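Local coordinates for Non-structural protein 5 (Modoc virus, PDB 2WA2), which probably methylates the cap of viral RNA at guanine N7 and at the ribose 2'-O, using S-adenosylmethionine as methyl donor, at residues 71-76 / 219-224. The protein carries 4 engineered substitutions. Sequence-based numbering, arbitrary orientation.
Sequences LAWIDE and VPLSRN
Trp73, on the last turn of helix 66-76, lays one face of its indole against Val219 and Pro220 in a buried apolar contact between that helix and the loop joining the two antiparallel strands 215-217 and 229-232 at one edge of the Rossmann-like methyltransferase sheet. Pro220 CD sits over the six-membered ring in a CH-pi contact, 3.5 Å from its centroid and 22° off the normal, while Pro220 CG reaches the pyrrole side, 3.6 Å from Trp73 NE1. Proline suits this place: its CD carbon, next to the ring nitrogen, probably carries slightly positive hydrogens, which would be drawn to the pi cloud. Its fixed phi also fits the type I turn from Val219 to Ser222, closed by the Ser222 N to Val219 O bond. Beta-branched Val219 serves two neighbours. CG1, set anti to the backbone N (chi1 -174°), lies over the same indole face, 3.8 Å from Trp73 CE3; CG2 meets Ile74 CG1 at 3.6 Å, the two side chains crossing nearly at right angles. Leu221 adds its CD1 methyl, 4.0 Å from Trp73 CB. Beyond the contact, Tyr230 of strand 229-232 touches both Ile74 and Val219, tying the pair to the sheet. With no polar bond linking the segments, the helix and loop rest here on dispersion and burial of hydrocarbon, probably with a small electrostatic share from the proline C-H groups against the indole.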
ATOM      1  N   LEU A  71      -4.605   6.193   4.481  1.00 14.41           N
ATOM      2  CA  LEU A  71      -5.492   5.107   4.961  1.00 15.10           C
ATOM      3  C   LEU A  71      -6.867   5.687   5.249  1.00 14.71           C
ATOM      4  O   LEU A  71      -7.864   5.041   4.956  1.00 14.93           O
ATOM      5  CB  LEU A  71      -4.957   4.412   6.209  1.00 14.70           C
ATOM      6  CG  LEU A  71      -5.768   3.213   6.714  1.00 14.06           C
ATOM      7  CD1 LEU A  71      -6.021   2.204   5.599  1.00 13.15           C
ATOM      8  CD2 LEU A  71      -5.124   2.566   7.946  1.00 14.90           C
ATOM      9  N   ALA A  72      -6.903   6.896   5.806  1.00 16.37           N
ATOM     10  CA  ALA A  72      -8.183   7.576   6.109  1.00 17.60           C
ATOM     11  C   ALA A  72      -9.015   7.798   4.843  1.00 18.34           C
ATOM     12  O   ALA A  72     -10.237   7.586   4.844  1.00 18.85           O
ATOM     13  CB  ALA A  72      -7.946   8.923   6.882  1.00 18.01           C
ATOM     14  N   TRP A  73      -8.334   8.210   3.765  1.00 18.45           N
ATOM     15  CA  TRP A  73      -8.953   8.391   2.467  1.00 18.86           C
ATOM     16  C   TRP A  73      -9.558   7.097   1.948  1.00 19.09           C
ATOM     17  O   TRP A  73     -10.721   7.083   1.544  1.00 19.08           O
ATOM     18  CB  TRP A  73      -7.959   8.964   1.451  1.00 19.42           C
ATOM     19  CG  TRP A  73      -8.609   9.412   0.153  1.00 19.69           C
ATOM     20  CD1 TRP A  73      -9.047  10.684  -0.150  1.00 20.93           C
ATOM     21  CD2 TRP A  73      -8.915   8.596  -0.992  1.00 18.29           C
ATOM     22  NE1 TRP A  73      -9.584  10.701  -1.421  1.00 21.10           N
ATOM     23  CE2 TRP A  73      -9.525   9.438  -1.956  1.00 19.16           C
ATOM     24  CE3 TRP A  73      -8.734   7.234  -1.301  1.00 16.87           C
ATOM     25  CZ2 TRP A  73      -9.949   8.967  -3.213  1.00 18.52           C
ATOM     26  CZ3 TRP A  73      -9.145   6.766  -2.560  1.00 20.10           C
ATOM     27  CH2 TRP A  73      -9.759   7.641  -3.500  1.00 19.70           C
ATOM     28  N   ILE A  74      -8.769   6.022   1.936  1.00 18.88           N
ATOM     29  CA  ILE A  74      -9.246   4.707   1.518  1.00 18.40           C
ATOM     30  C   ILE A  74     -10.432   4.242   2.387  1.00 19.30           C
ATOM     31  O   ILE A  74     -11.401   3.663   1.875  1.00 18.52           O
ATOM     32  CB  ILE A  74      -8.119   3.661   1.580  1.00 18.32           C
ATOM     33  CG1 ILE A  74      -6.975   4.048   0.608  1.00 18.28           C
ATOM     34  CG2 ILE A  74      -8.680   2.213   1.357  1.00 16.90           C
ATOM     35  CD1 ILE A  74      -5.725   3.201   0.767  1.00 18.25           C
ATOM     36  N   ASP A  75     -10.339   4.496   3.695  1.00 20.59           N
ATOM     37  CA  ASP A  75     -11.368   4.030   4.636  1.00 22.12           C
ATOM     38  C   ASP A  75     -12.684   4.747   4.371  1.00 23.52           C
ATOM     39  O   ASP A  75     -13.741   4.107   4.322  1.00 23.45           O
ATOM     40  CB  ASP A  75     -10.921   4.253   6.077  1.00 22.29           C
ATOM     41  CG  ASP A  75     -11.916   3.721   7.091  1.00 22.73           C
ATOM     42  OD1 ASP A  75     -12.684   2.782   6.771  1.00 22.89           O
ATOM     43  OD2 ASP A  75     -11.918   4.256   8.217  1.00 23.04           O
ATOM     44  N   GLU A  76     -12.601   6.063   4.190  1.00 25.24           N
ATOM     45  CA  GLU A  76     -13.778   6.909   3.958  1.00 27.52           C
ATOM     46  C   GLU A  76     -14.418   6.637   2.610  1.00 27.26           C
ATOM     47  O   GLU A  76     -15.608   6.878   2.431  1.00 28.33           O
ATOM     48  CB  GLU A  76     -13.413   8.399   4.101  1.00 28.12           C
ATOM     49  CG  GLU A  76     -13.603   8.940   5.539  1.00 32.43           C
ATOM     50  CD  GLU A  76     -12.406   9.719   6.099  1.00 36.07           C
ATOM     51  OE1 GLU A  76     -11.950  10.700   5.462  1.00 38.50           O
ATOM     52  OE2 GLU A  76     -11.936   9.356   7.206  1.00 39.40           O
ATOM     53  N   VAL A 219      -4.853   6.465  -4.633  1.00 13.45           N
ATOM     54  CA  VAL A 219      -5.193   7.514  -3.679  1.00 15.07           C
ATOM     55  C   VAL A 219      -4.651   8.841  -4.250  1.00 15.54           C
ATOM     56  O   VAL A 219      -3.469   8.932  -4.586  1.00 15.15           O
ATOM     57  CB  VAL A 219      -4.581   7.193  -2.303  1.00 14.93           C
ATOM     58  CG1 VAL A 219      -5.045   8.181  -1.272  1.00 16.43           C
ATOM     59  CG2 VAL A 219      -4.952   5.752  -1.895  1.00 16.71           C
ATOM     60  N   PRO A 220      -5.516   9.849  -4.418  1.00 16.57           N
ATOM     61  CA  PRO A 220      -5.107  11.138  -5.010  1.00 16.85           C
ATOM     62  C   PRO A 220      -4.115  11.929  -4.165  1.00 16.55           C
ATOM     63  O   PRO A 220      -3.486  12.872  -4.668  1.00 16.78           O
ATOM     64  CB  PRO A 220      -6.435  11.903  -5.169  1.00 17.96           C
ATOM     65  CG  PRO A 220      -7.367  11.254  -4.212  1.00 16.43           C
ATOM     66  CD  PRO A 220      -6.967   9.799  -4.150  1.00 17.05           C
ATOM     67  N   LEU A 221      -4.002  11.553  -2.893  1.00 16.56           N
ATOM     68  CA  LEU A 221      -2.959  12.043  -1.994  1.00 16.63           C
ATOM     69  C   LEU A 221      -1.559  11.503  -2.305  1.00 16.02           C
ATOM     70  O   LEU A 221      -0.561  12.064  -1.842  1.00 15.40           O
ATOM     71  CB  LEU A 221      -3.307  11.694  -0.547  1.00 17.40           C
ATOM     72  CG  LEU A 221      -4.536  12.393   0.052  1.00 19.68           C
ATOM     73  CD1 LEU A 221      -4.985  11.678   1.297  1.00 22.22           C
ATOM     74  CD2 LEU A 221      -4.146  13.762   0.443  1.00 25.85           C
ATOM     75  N   SER A 222      -1.467  10.386  -3.032  1.00 15.58           N
ATOM     76  CA  SER A 222      -0.131   9.892  -3.422  1.00 14.13           C
ATOM     77  C   SER A 222       0.556  10.919  -4.313  1.00 14.72           C
ATOM     78  O   SER A 222      -0.084  11.518  -5.181  1.00 14.00           O
ATOM     79  CB  SER A 222      -0.221   8.574  -4.180  1.00 12.84           C
ATOM     80  OG  SER A 222      -0.649   7.528  -3.338  1.00 12.54           O
ATOM     81  N   ARG A 223       1.873  11.064  -4.135  1.00 15.02           N
ATOM     82  CA  ARG A 223       2.656  12.007  -4.943  1.00 14.47           C
ATOM     83  C   ARG A 223       2.861  11.489  -6.366  1.00 13.91           C
ATOM     84  O   ARG A 223       2.821  10.281  -6.623  1.00 12.56           O
ATOM     85  CB  ARG A 223       4.003  12.283  -4.294  1.00 15.72           C
ATOM     86  CG  ARG A 223       3.926  12.992  -2.940  1.00 19.17           C
ATOM     87  CD  ARG A 223       5.332  13.468  -2.607  1.00 26.52           C
ATOM     88  NE  ARG A 223       5.448  14.028  -1.269  1.00 32.27           N
ATOM     89  CZ  ARG A 223       6.107  13.445  -0.270  1.00 35.05           C
ATOM     90  NH1 ARG A 223       6.720  12.280  -0.452  1.00 36.44           N
ATOM     91  NH2 ARG A 223       6.154  14.037   0.918  1.00 37.11           N
ATOM     92  N   ASN A 224       3.109  12.399  -7.296  1.00 13.25           N
ATOM     93  CA  ASN A 224       3.235  11.978  -8.689  1.00 12.85           C
ATOM     94  C   ASN A 224       4.519  11.190  -8.930  1.00 12.47           C
ATOM     95  O   ASN A 224       4.637  10.495  -9.931  1.00 12.03           O
ATOM     96  CB  ASN A 224       3.190  13.168  -9.636  1.00 13.21           C
ATOM     97  CG  ASN A 224       1.858  13.936  -9.582  1.00 15.31           C
ATOM     98  OD1 ASN A 224       0.782  13.350  -9.450  1.00 14.45           O
ATOM     99  ND2 ASN A 224       1.947  15.263  -9.691  1.00 15.23           N
TER